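Side-chain contacts in endo-1,4-beta-xylanase D (PDB 1W0N), which probably hydrolyses beta-1,4-linked xylan and is represented here by its calcium-dependent family 36 carbohydrate-binding module: residues G28-P33 with A38-A43; L75-V80 with S98-A103; F85-T88 with P92-Q95; I109-T114 with A122-I127. All coordinates share one frame; numbering follows the deposited sequence.

Contact 1: G28-P33 with A38-A43. With MG (magnesium ion), chain C.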
loop_
_atom_site.group_PDB
_atom_site.type_symbol
_atom_site.label_atom_id
_atom_site.label_comp_id
_atom_site.label_asym_id
_atom_site.label_seq_id
_atom_site.Cartn_x
_atom_site.Cartn_y
_atom_site.Cartn_z
ATOM N N GLY A 28 -8.590 -7.253 6.260
ATOM C CA GLY A 28 -8.204 -7.790 7.550
ATOM C C GLY A 28 -6.773 -8.238 7.570
ATOM O O GLY A 28 -6.143 -8.460 6.523
ATOM N N LYS A 29 -6.248 -8.394 8.780
ATOM C CA LYS A 29 -4.908 -8.898 8.989
ATOM C C LYS A 29 -4.769 -10.310 8.435
ATOM O O LYS A 29 -5.676 -11.132 8.556
ATOM C CB LYS A 29 -4.562 -8.914 10.476
ATOM C CG LYS A 29 -4.419 -7.580 11.131
ATOM C CD LYS A 29 -3.996 -7.723 12.585
ATOM C CE LYS A 29 -3.959 -6.428 13.343
ATOM N NZ LYS A 29 -3.335 -6.583 14.678
ATOM N N ILE A 30 -3.598 -10.569 7.876
ATOM C CA ILE A 30 -3.230 -11.870 7.346
ATOM C C ILE A 30 -1.908 -12.314 7.944
ATOM O O ILE A 30 -1.106 -11.494 8.420
ATOM C CB ILE A 30 -3.130 -11.849 5.800
ATOM C CG1 ILE A 30 -2.053 -10.862 5.319
ATOM C CG2 ILE A 30 -4.494 -11.548 5.205
ATOM C CD1 ILE A 30 -1.845 -10.825 3.819
ATOM N N SER A 31 -1.682 -13.633 7.883
ATOM C CA SER A 31 -0.418 -14.239 8.245
ATOM C C SER A 31 0.287 -14.879 7.060
ATOM O O SER A 31 1.498 -15.108 7.153
ATOM C CB SER A 31 -0.652 -15.303 9.321
ATOM O OG SER A 31 -1.653 -16.207 8.930
ATOM N N ALA A 32 -0.417 -15.151 5.972
ATOM C CA ALA A 32 0.157 -15.689 4.741
ATOM C C ALA A 32 -0.284 -14.779 3.596
ATOM O O ALA A 32 -1.422 -14.320 3.567
ATOM C CB ALA A 32 -0.309 -17.110 4.493
ATOM N N PRO A 33 0.627 -14.513 2.640
ATOM C CA PRO A 33 1.986 -15.030 2.523
ATOM C C PRO A 33 3.044 -14.266 3.351
ATOM O O PRO A 33 4.234 -14.476 3.165
ATOM C CB PRO A 33 2.280 -14.894 1.028
ATOM C CG PRO A 33 1.513 -13.646 0.626
ATOM C CD PRO A 33 0.242 -13.713 1.461
ATOM N N ALA A 38 -4.756 -7.904 3.906
ATOM C CA ALA A 38 -5.315 -8.156 2.586
ATOM C C ALA A 38 -6.383 -7.120 2.258
ATOM O O ALA A 38 -7.203 -6.735 3.111
ATOM C CB ALA A 38 -5.942 -9.538 2.528
ATOM N N LEU A 39 -6.383 -6.723 0.984
ATOM C CA LEU A 39 -7.344 -5.798 0.387
ATOM C C LEU A 39 -8.056 -6.540 -0.745
ATOM O O LEU A 39 -7.389 -7.096 -1.638
ATOM C CB LEU A 39 -6.619 -4.580 -0.180
ATOM C CG LEU A 39 -5.707 -3.827 0.789
ATOM C CD1 LEU A 39 -4.916 -2.776 0.036
ATOM C CD2 LEU A 39 -6.486 -3.208 1.933
ATOM N N TYR A 40 -9.382 -6.562 -0.702
ATOM C CA TYR A 40 -10.168 -7.424 -1.584
ATOM C C TYR A 40 -11.123 -6.696 -2.511
ATOM O O TYR A 40 -11.510 -7.228 -3.569
ATOM C CB TYR A 40 -11.029 -8.404 -0.775
ATOM C CG TYR A 40 -10.285 -9.232 0.253
ATOM C CD1 TYR A 40 -9.783 -10.492 -0.057
ATOM C CD2 TYR A 40 -10.138 -8.784 1.559
ATOM C CE1 TYR A 40 -9.171 -11.276 0.913
ATOM C CE2 TYR A 40 -9.534 -9.563 2.538
ATOM C CZ TYR A 40 -9.058 -10.811 2.207
ATOM O OH TYR A 40 -8.475 -11.606 3.175
ATOM N N ALA A 41 -11.604 -5.520 -2.105
ATOM C CA ALA A 41 -12.651 -4.833 -2.837
ATOM C C ALA A 41 -12.474 -3.349 -2.701
ATOM O O ALA A 41 -11.673 -2.865 -1.891
ATOM C CB ALA A 41 -14.000 -5.249 -2.312
ATOM N N ASN A 42 -13.126 -2.560 -3.521
ATOM C CA ASN A 42 -12.839 -1.158 -3.573
ATOM C C ASN A 42 -12.695 -0.222 -2.306
ATOM O O ASN A 42 -11.786 0.599 -2.330
ATOM C CB ASN A 42 -13.819 -0.556 -4.598
ATOM C CG ASN A 42 -13.289 -0.659 -6.007
ATOM O OD1 ASN A 42 -13.995 -0.266 -6.962
ATOM N ND2 ASN A 42 -12.068 -1.111 -6.185
ATOM N N ALA A 43 -13.506 -0.144 -1.261
ATOM C CA ALA A 43 -13.652 0.453 0.047
ATOM C C ALA A 43 -12.712 -0.140 1.067
ATOM O O ALA A 43 -12.585 0.401 2.152
ATOM C CB ALA A 43 -15.063 0.392 0.556
HETATM MG MG MG C . -11.166 -8.682 -4.998
HETATM O O HOH W 1 -11.898 -10.268 -3.869
HETATM O O HOH W 2 -13.040 -8.264 -5.728
HETATM O O HOH W 3 -10.891 -10.010 -6.611
HETATM O O HOH W 4 -10.230 -7.300 -6.205
#
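Gly28 and Ala38 face each other as an antiparallel hydrogen-bonded pair whose two bonds differ in strength. The amide of Ala38 donates to Gly28 O over 3.0 Å and almost straight (169°), whereas the return bond from Gly28 N to Ala38 O is weak at 3.5 Å. Beside this pair the Ile30 side chain leans in: with CG1 set between its backbone N and carbonyl carbon (chi1 61°), the branch methyl CG2 reaches Ala38 CB at 3.6 Å. The Tyr40 ring closes in more loosely, turning an edge to the glycine so that CE2 stands 4.5 Å from Gly28 N. Strands 28-30 and 36-39 form a beta hairpin at the margin of one sheet of the beta-sandwich, and strand 122-130 continues that sheet beyond 36-39. Tyr123 of that strand touches the side chains of both Ile30 and Ala38. Past Leu39 the chain leaves the strand, and Tyr40 O binds the magnesium ion at 2.1 Å. Asp121 and four waters complete the shell; four of the six ligands are thus water, consistent with a site that could take up sugar hydroxyls in a calcium-dependent module. The loop that presents this carbonyl is held by Asp44, whose OD2 accepts from the backbone N of both Tyr40 and Ala41, while Asp116 accepts from Asn42 N.

Contact 2: L75-V80 with S98-A103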
loop_
_atom_site.group_PDB
_atom_site.type_symbol
_atom_site.label_atom_id
_atom_site.label_comp_id
_atom_site.label_asym_id
_atom_site.label_seq_id
_atom_site.Cartn_x
_atom_site.Cartn_y
_atom_site.Cartn_z
ATOM N N LEU A 75 -1.388 4.191 -3.980
ATOM C CA LEU A 75 -0.823 4.917 -2.857
ATOM C C LEU A 75 -1.399 6.321 -2.855
ATOM O O LEU A 75 -1.285 7.050 -3.844
ATOM C CB LEU A 75 0.693 4.980 -2.975
ATOM C CG LEU A 75 1.415 5.818 -1.932
ATOM C CD1 LEU A 75 1.180 5.293 -0.524
ATOM C CD2 LEU A 75 2.905 5.886 -2.245
ATOM N N VAL A 76 -2.017 6.682 -1.732
ATOM C CA VAL A 76 -2.654 7.975 -1.556
ATOM C C VAL A 76 -1.892 8.684 -0.432
ATOM O O VAL A 76 -1.742 8.144 0.663
ATOM C CB VAL A 76 -4.122 7.836 -1.239
ATOM C CG1 VAL A 76 -4.833 9.169 -1.383
ATOM C CG2 VAL A 76 -4.782 6.764 -2.129
ATOM N N ILE A 77 -1.373 9.877 -0.712
ATOM C CA ILE A 77 -0.673 10.683 0.304
ATOM C C ILE A 77 -1.399 12.004 0.389
ATOM O O ILE A 77 -1.489 12.746 -0.596
ATOM C CB ILE A 77 0.816 10.915 -0.066
ATOM C CG1 ILE A 77 1.554 9.583 -0.219
ATOM C CG2 ILE A 77 1.483 11.798 1.000
ATOM C CD1 ILE A 77 3.001 9.725 -0.646
ATOM N N GLY A 78 -1.921 12.329 1.563
ATOM C CA GLY A 78 -2.643 13.556 1.731
ATOM C C GLY A 78 -3.803 13.700 0.787
ATOM O O GLY A 78 -4.064 14.815 0.323
ATOM N N GLY A 79 -4.473 12.588 0.483
ATOM C CA GLY A 79 -5.599 12.574 -0.409
ATOM C C GLY A 79 -5.277 12.529 -1.898
ATOM O O GLY A 79 -6.197 12.395 -2.691
ATOM N N VAL A 80 -3.996 12.604 -2.244
ATOM C CA VAL A 80 -3.581 12.567 -3.632
ATOM C C VAL A 80 -3.151 11.156 -3.981
ATOM O O VAL A 80 -2.259 10.617 -3.335
ATOM C CB VAL A 80 -2.390 13.532 -3.894
ATOM C CG1 VAL A 80 -1.984 13.496 -5.351
ATOM C CG2 VAL A 80 -2.680 14.944 -3.440
ATOM N N SER A 98 9.371 6.005 -7.291
ATOM C CA SER A 98 10.509 6.834 -6.994
ATOM C C SER A 98 10.207 8.306 -7.210
ATOM O O SER A 98 9.447 8.700 -8.097
ATOM C CB SER A 98 11.716 6.405 -7.820
ATOM O OG SER A 98 12.150 5.099 -7.400
ATOM N N ASN A 99 10.856 9.147 -6.382
ATOM C CA ASN A 99 10.842 10.591 -6.550
ATOM C C ASN A 99 9.448 11.186 -6.581
ATOM O O ASN A 99 9.108 11.994 -7.452
ATOM C CB ASN A 99 11.652 11.018 -7.790
ATOM C CG ASN A 99 13.032 10.420 -7.757
ATOM O OD1 ASN A 99 13.773 10.618 -6.791
ATOM N ND2 ASN A 99 13.373 9.647 -8.778
ATOM N N ILE A 100 8.635 10.787 -5.606
ATOM C CA ILE A 100 7.273 11.249 -5.482
ATOM C C ILE A 100 7.231 12.507 -4.617
ATOM O O ILE A 100 7.647 12.474 -3.461
ATOM C CB ILE A 100 6.403 10.158 -4.859
ATOM C CG1 ILE A 100 6.386 8.875 -5.712
ATOM C CG2 ILE A 100 5.004 10.689 -4.535
ATOM C CD1 ILE A 100 5.628 9.071 -6.968
ATOM N N THR A 101 6.715 13.599 -5.195
ATOM C CA THR A 101 6.529 14.837 -4.453
ATOM C C THR A 101 5.141 14.863 -3.827
ATOM O O THR A 101 4.154 14.396 -4.414
ATOM C CB THR A 101 6.762 16.049 -5.367
ATOM O OG1 THR A 101 8.101 16.020 -5.854
ATOM C CG2 THR A 101 6.584 17.367 -4.604
ATOM N N HIS A 102 5.073 15.426 -2.615
ATOM C CA HIS A 102 3.870 15.483 -1.828
ATOM C C HIS A 102 3.995 16.629 -0.798
ATOM O O HIS A 102 5.062 17.221 -0.654
ATOM C CB HIS A 102 3.659 14.137 -1.100
ATOM C CG HIS A 102 4.839 13.741 -0.298
ATOM N ND1 HIS A 102 5.115 14.319 0.930
ATOM C CD2 HIS A 102 5.911 12.950 -0.580
ATOM C CE1 HIS A 102 6.288 13.880 1.355
ATOM N NE2 HIS A 102 6.797 13.042 0.467
ATOM N N ALA A 103 2.925 16.933 -0.078
ATOM C CA ALA A 103 2.957 17.953 0.949
ATOM C C ALA A 103 3.743 17.485 2.144
ATOM O O ALA A 103 3.882 16.277 2.416
ATOM C CB ALA A 103 1.520 18.308 1.341
HETATM O O HOH W 5 0.430 15.556 -0.417
#
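Ile77 and His102 meet where a type I' beta turn, Ile77 to Val80, joins strands 70-77 and 80-88 of the five-stranded sheet, at the end of the sandwich remote from the metals; strand 93-101, which leads to His102, belongs to the other sheet. With the isoleucine CG1 beside the backbone N (chi1 -59°), CG2 falls opposite that N, and this methyl lies 3.8 Å from His102 CB, the two side chains crossing obliquely. A second approach, of Ile77 CD1 to Ile100 CG2, is long and doubtful, since Ile100 adopts two conformers. In His102, CG sits between the backbone N and the carbonyl carbon (chi1 54°), which swings the ring back over its own chain and brings ND1 to Ala103 O at 2.7 Å. That oxygen lies in the ring plane, although the donor stands well above the carbonyl plane. NE2 is hydrogen-bonded to His57 ND1, and Phe52 also meets the ring, fixing its rotation. Cut back to alanine, His102 would keep CB beside Ile77 but would probably leave His57 ND1 and Ala103 O without their mate and open a gap beside Phe52. Water 5 accepts from Ala103 N at 2.9 Å and donates a weak bond to Ile77 O.

Contact 3: F85-T88 with P92-Q95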
loop_
_atom_site.group_PDB
_atom_site.type_symbol
_atom_site.label_atom_id
_atom_site.label_comp_id
_atom_site.label_asym_id
_atom_site.label_seq_id
_atom_site.Cartn_x
_atom_site.Cartn_y
_atom_site.Cartn_z
ATOM N N PHE A 85 1.147 0.558 -7.212
ATOM C CA PHE A 85 2.041 -0.575 -7.195
ATOM C C PHE A 85 1.367 -1.770 -7.871
ATOM O O PHE A 85 0.198 -2.052 -7.641
ATOM C CB PHE A 85 2.352 -0.982 -5.750
ATOM C CG PHE A 85 3.030 0.101 -4.950
ATOM C CD1 PHE A 85 4.383 0.360 -5.095
ATOM C CD2 PHE A 85 2.314 0.801 -3.992
ATOM C CE1 PHE A 85 5.029 1.332 -4.345
ATOM C CE2 PHE A 85 2.953 1.773 -3.233
ATOM C CZ PHE A 85 4.301 2.048 -3.412
ATOM N N ASN A 86 2.147 -2.473 -8.691
ATOM C CA ASN A 86 1.698 -3.665 -9.397
ATOM C C ASN A 86 2.325 -4.889 -8.744
ATOM O O ASN A 86 3.550 -5.047 -8.788
ATOM C CB ASN A 86 2.151 -3.547 -10.852
ATOM C CG ASN A 86 1.766 -4.728 -11.711
ATOM O OD1 ASN A 86 1.525 -4.519 -12.947
ATOM N ND2 ASN A 86 1.765 -5.879 -11.200
ATOM N N PHE A 87 1.475 -5.718 -8.120
ATOM C CA PHE A 87 1.917 -7.012 -7.604
ATOM C C PHE A 87 1.279 -8.089 -8.468
ATOM O O PHE A 87 0.080 -8.366 -8.365
ATOM C CB PHE A 87 1.495 -7.201 -6.135
ATOM C CG PHE A 87 2.065 -6.126 -5.256
ATOM C CD1 PHE A 87 3.417 -6.107 -4.955
ATOM C CD2 PHE A 87 1.255 -5.115 -4.761
ATOM C CE1 PHE A 87 3.972 -5.088 -4.180
ATOM C CE2 PHE A 87 1.800 -4.094 -3.973
ATOM C CZ PHE A 87 3.153 -4.074 -3.703
ATOM N N THR A 88 2.091 -8.672 -9.350
ATOM C CA THR A 88 1.642 -9.765 -10.203
ATOM C C THR A 88 2.254 -11.057 -9.695
ATOM O O THR A 88 3.459 -11.155 -9.473
ATOM C CB THR A 88 2.027 -9.489 -11.663
ATOM O OG1 THR A 88 1.286 -8.365 -12.151
ATOM C CG2 THR A 88 1.651 -10.654 -12.573
ATOM N N PRO A 92 5.749 -12.755 -3.089
ATOM C CA PRO A 92 5.954 -11.349 -2.729
ATOM C C PRO A 92 7.137 -10.714 -3.449
ATOM O O PRO A 92 8.188 -11.335 -3.615
ATOM C CB PRO A 92 6.206 -11.389 -1.217
ATOM C CG PRO A 92 5.503 -12.662 -0.764
ATOM C CD PRO A 92 5.741 -13.631 -1.896
ATOM N N THR A 93 6.964 -9.444 -3.808
ATOM C CA THR A 93 8.053 -8.620 -4.286
ATOM C C THR A 93 7.961 -7.239 -3.649
ATOM O O THR A 93 6.921 -6.832 -3.153
ATOM C CB THR A 93 8.073 -8.433 -5.815
ATOM O OG1 THR A 93 6.953 -7.638 -6.227
ATOM C CG2 THR A 93 8.028 -9.756 -6.595
ATOM N N VAL A 94 9.098 -6.521 -3.721
ATOM C CA VAL A 94 9.142 -5.129 -3.345
ATOM C C VAL A 94 8.962 -4.295 -4.624
ATOM O O VAL A 94 9.745 -4.416 -5.575
ATOM C CB VAL A 94 10.464 -4.773 -2.636
ATOM C CG1 VAL A 94 10.560 -3.279 -2.371
ATOM C CG2 VAL A 94 10.614 -5.560 -1.333
ATOM N N GLN A 95 7.926 -3.470 -4.628
ATOM C CA GLN A 95 7.631 -2.561 -5.727
ATOM C C GLN A 95 7.883 -1.137 -5.247
ATOM O O GLN A 95 7.781 -0.843 -4.059
ATOM C CB GLN A 95 6.190 -2.760 -6.189
ATOM C CG GLN A 95 5.945 -4.150 -6.764
ATOM C CD GLN A 95 6.658 -4.386 -8.081
ATOM O OE1 GLN A 95 6.758 -3.464 -8.923
ATOM N NE2 GLN A 95 7.112 -5.594 -8.299
HETATM O O HOH W 6 5.127 -8.860 -7.693
#
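Phe87 and Gln95 both place CG beside the backbone N, and a bend at chi2 (-68°) then folds the glutamine chain back along its own strand. Its CG thereby lies 3.4 Å from Phe87 CE1, with the amide nearly perpendicular to the ring. The same bend carries the amide against the backbone of the facing strand: Asn86 O stands over the amide face, 3.3 Å from Gln95 CD. What locks the amide is Thr93, whose OG1 receives the Gln95 NE2 hydrogen in the amide plane at 2.9 Å, almost perfectly straight (176°). Strands 85-88 and 93-95 run antiparallel yet belong to different sheets of the sandwich, 93-101 pairing instead with 56-65, so the short connection is a beta arch and side chains bridge the gap. A serine in place of Gln95 would lack CG and the amide, which would probably thin the cover of Phe87 CE1 and deprive Thr93 OG1 of its amide donor. Thr93 O approaches the Phe87 ring at its edge, 3.6 Å from CE1. Phe85 CD1 packs on Gln95 CB at 3.8 Å, and both phenylalanines also touch Val61. Water 6 joins Thr93 OG1, at 2.6 Å, to Thr88 O through a weak bond.

Contact 4: I109-T114 with A122-I127. With CA (calcium ion), chain B.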
loop_
_atom_site.group_PDB
_atom_site.type_symbol
_atom_site.label_atom_id
_atom_site.label_comp_id
_atom_site.label_asym_id
_atom_site.label_seq_id
_atom_site.Cartn_x
_atom_site.Cartn_y
_atom_site.Cartn_z
ATOM N N ILE A 109 -1.394 8.544 4.920
ATOM C CA ILE A 109 -0.899 7.569 3.962
ATOM C C ILE A 109 -1.951 6.484 3.856
ATOM O O ILE A 109 -2.374 5.934 4.887
ATOM C CB ILE A 109 0.428 6.952 4.450
ATOM C CG1 ILE A 109 1.444 8.017 4.859
ATOM C CG2 ILE A 109 0.996 5.998 3.397
ATOM C CD1 ILE A 109 1.751 9.060 3.820
ATOM N N LYS A 110 -2.407 6.178 2.653
ATOM C CA LYS A 110 -3.434 5.161 2.460
ATOM C C LYS A 110 -3.033 4.261 1.300
ATOM O O LYS A 110 -2.544 4.739 0.265
ATOM C CB LYS A 110 -4.777 5.817 2.217
ATOM C CG LYS A 110 -5.933 4.868 1.977
ATOM C CD LYS A 110 -7.254 5.543 1.913
ATOM C CE LYS A 110 -7.469 6.334 0.717
ATOM N NZ LYS A 110 -8.876 6.763 0.723
ATOM N N LEU A 111 -3.243 2.958 1.480
ATOM C CA LEU A 111 -3.131 1.985 0.399
ATOM C C LEU A 111 -4.515 1.381 0.182
ATOM O O LEU A 111 -5.208 0.985 1.140
ATOM C CB LEU A 111 -2.122 0.892 0.764
ATOM C CG LEU A 111 -0.671 1.363 0.899
ATOM C CD1 LEU A 111 0.175 0.321 1.636
ATOM C CD2 LEU A 111 -0.034 1.661 -0.450
ATOM N N ALA A 112 -4.938 1.282 -1.073
ATOM C CA ALA A 112 -6.259 0.718 -1.445
ATOM C C ALA A 112 -6.145 0.121 -2.810
ATOM O O ALA A 112 -5.319 0.537 -3.609
ATOM C CB ALA A 112 -7.329 1.788 -1.442
ATOM N N LEU A 113 -6.960 -0.865 -3.183
ATOM C CA LEU A 113 -6.946 -1.387 -4.546
ATOM C C LEU A 113 -7.235 -0.292 -5.555
ATOM O O LEU A 113 -8.109 0.553 -5.341
ATOM C CB LEU A 113 -7.952 -2.514 -4.716
ATOM C CG LEU A 113 -7.676 -3.812 -3.970
ATOM C CD1 LEU A 113 -8.780 -4.802 -4.191
ATOM C CD2 LEU A 113 -6.382 -4.423 -4.331
ATOM N N THR A 114 -6.545 -0.336 -6.691
ATOM C CA THR A 114 -6.770 0.599 -7.769
ATOM C C THR A 114 -8.205 0.459 -8.382
ATOM O O THR A 114 -8.808 1.429 -8.772
ATOM C CB THR A 114 -5.590 0.412 -8.799
ATOM O OG1 THR A 114 -4.327 0.563 -8.200
ATOM C CG2 THR A 114 -5.644 1.321 -9.960
ATOM N N ALA A 122 -4.931 -7.893 -3.159
ATOM C CA ALA A 122 -3.569 -7.538 -2.796
ATOM C C ALA A 122 -3.282 -7.886 -1.350
ATOM O O ALA A 122 -4.065 -7.571 -0.447
ATOM C CB ALA A 122 -3.310 -6.062 -3.000
ATOM N N TYR A 123 -2.132 -8.487 -1.141
ATOM C CA TYR A 123 -1.573 -8.690 0.176
ATOM C C TYR A 123 -0.478 -7.650 0.355
ATOM O O TYR A 123 0.402 -7.524 -0.516
ATOM C CB TYR A 123 -1.004 -10.097 0.264
ATOM C CG TYR A 123 -1.981 -11.204 -0.074
ATOM C CD1 TYR A 123 -3.270 -11.220 0.433
ATOM C CD2 TYR A 123 -1.583 -12.274 -0.863
ATOM C CE1 TYR A 123 -4.149 -12.264 0.152
ATOM C CE2 TYR A 123 -2.437 -13.333 -1.129
ATOM C CZ TYR A 123 -3.720 -13.324 -0.617
ATOM O OH TYR A 123 -4.574 -14.370 -0.865
ATOM N N VAL A 124 -0.505 -6.968 1.505
ATOM C CA VAL A 124 0.415 -5.855 1.752
ATOM C C VAL A 124 1.187 -6.185 3.010
ATOM O O VAL A 124 0.575 -6.487 4.056
ATOM C CB VAL A 124 -0.412 -4.552 1.946
ATOM C CG1 VAL A 124 0.502 -3.391 2.144
ATOM C CG2 VAL A 124 -1.281 -4.266 0.714
ATOM N N ASP A 125 2.510 -6.131 2.918
ATOM C CA ASP A 125 3.367 -6.489 4.057
ATOM C C ASP A 125 3.767 -5.240 4.857
ATOM O O ASP A 125 3.547 -5.169 6.073
ATOM C CB ASP A 125 4.584 -7.240 3.510
ATOM C CG ASP A 125 5.525 -7.776 4.569
ATOM O OD1 ASP A 125 5.270 -7.549 5.767
ATOM O OD2 ASP A 125 6.538 -8.415 4.198
ATOM N N PHE A 126 4.359 -4.271 4.166
ATOM C CA PHE A 126 4.844 -3.047 4.797
ATOM C C PHE A 126 5.049 -2.001 3.709
ATOM O O PHE A 126 5.100 -2.323 2.512
ATOM C CB PHE A 126 6.160 -3.278 5.564
ATOM C CG PHE A 126 7.312 -3.741 4.708
ATOM C CD1 PHE A 126 8.015 -2.854 3.876
ATOM C CD2 PHE A 126 7.719 -5.072 4.769
ATOM C CE1 PHE A 126 9.097 -3.285 3.106
ATOM C CE2 PHE A 126 8.828 -5.505 4.026
ATOM C CZ PHE A 126 9.497 -4.604 3.191
ATOM N N ILE A 127 5.213 -0.756 4.174
ATOM C CA ILE A 127 5.619 0.363 3.343
ATOM C C ILE A 127 6.918 0.925 3.909
ATOM O O ILE A 127 7.141 0.913 5.119
ATOM C CB ILE A 127 4.503 1.448 3.286
ATOM C CG1 ILE A 127 4.806 2.527 2.240
ATOM C CG2 ILE A 127 4.256 2.069 4.655
ATOM C CD1 ILE A 127 3.574 3.304 1.812
HETATM CA CA CA B . 4.210 -6.986 7.709
HETATM O O HOH W 7 5.861 -8.532 8.560
#
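Leu111, Val124 and their neighbours meet through aliphatic groups alone, the flat groups of strand 122-127 all being turned to its other side. There the Phe126 ring takes a cation-pi contact from Lys14, Tyr123 packs against Pro33 and Phe34, and the Asp125 carboxylate divides its oxygens between the calcium ion (OD1) and a salt bridge to Arg62 (OD2). Across the interior, three methyl pairs carry the contact. Leu113 swings its end inward to bring CD2 3.7 Å from Ala122 CB. Leu111 CD1 reaches Val124 CG1 at 3.8 Å, although this valine has a second conformer. Ile127 extends toward Ile109: CG1 anti to the backbone N (chi1 -171°) and a near-extended chi2 carry CD1 to 4.1 Å from Ile109 CG2. Val124 and Ile127 both point inward although two residues separate them, consistent with a break like a classic bulge at Asp125 (psi -55°). At this break, with CG beside its own carbonyl carbon, Asp125 binds calcium through two atoms, OD1 at 2.3 Å and the backbone O at 2.5 Å. Water 7 and four further atoms, among them Glu16 OE1, Glu18 OE1 and Asp35 O, bring the shell to seven. The two strands run nearly antiparallel, 160° apart in direction, with axes 8.9 Å from each other at closest approach, a spacing bridged by side chains. Layers of branched aliphatic residues face each other here with a calcium ion on the outer side of one sheet, as in the calcium-bearing beta-sandwich (jelly-roll) carbohydrate-binding modules related to family 6.

From the N terminus, contact 1 closes first, shutting the short hairpin loop between 28-33 and 38-43. Contact 2 opens next and encloses a longer excursion of the chain, inside which contact 3 is nested; both use strand 93-101. Contact 4 closes last, around the loop that holds Asp121. None of the loops cross. Contacts 2, 3 and 4 each span the two sheets, at one end, along one margin and in the middle of the sandwich, and are joined by Leu75, which packs on Phe85, Leu111 and Ile127. Contact 1 stays within one sheet but meets contact 4 through Leu39 and Ala122 and through Tyr40 and Leu113, linking the magnesium site to the core.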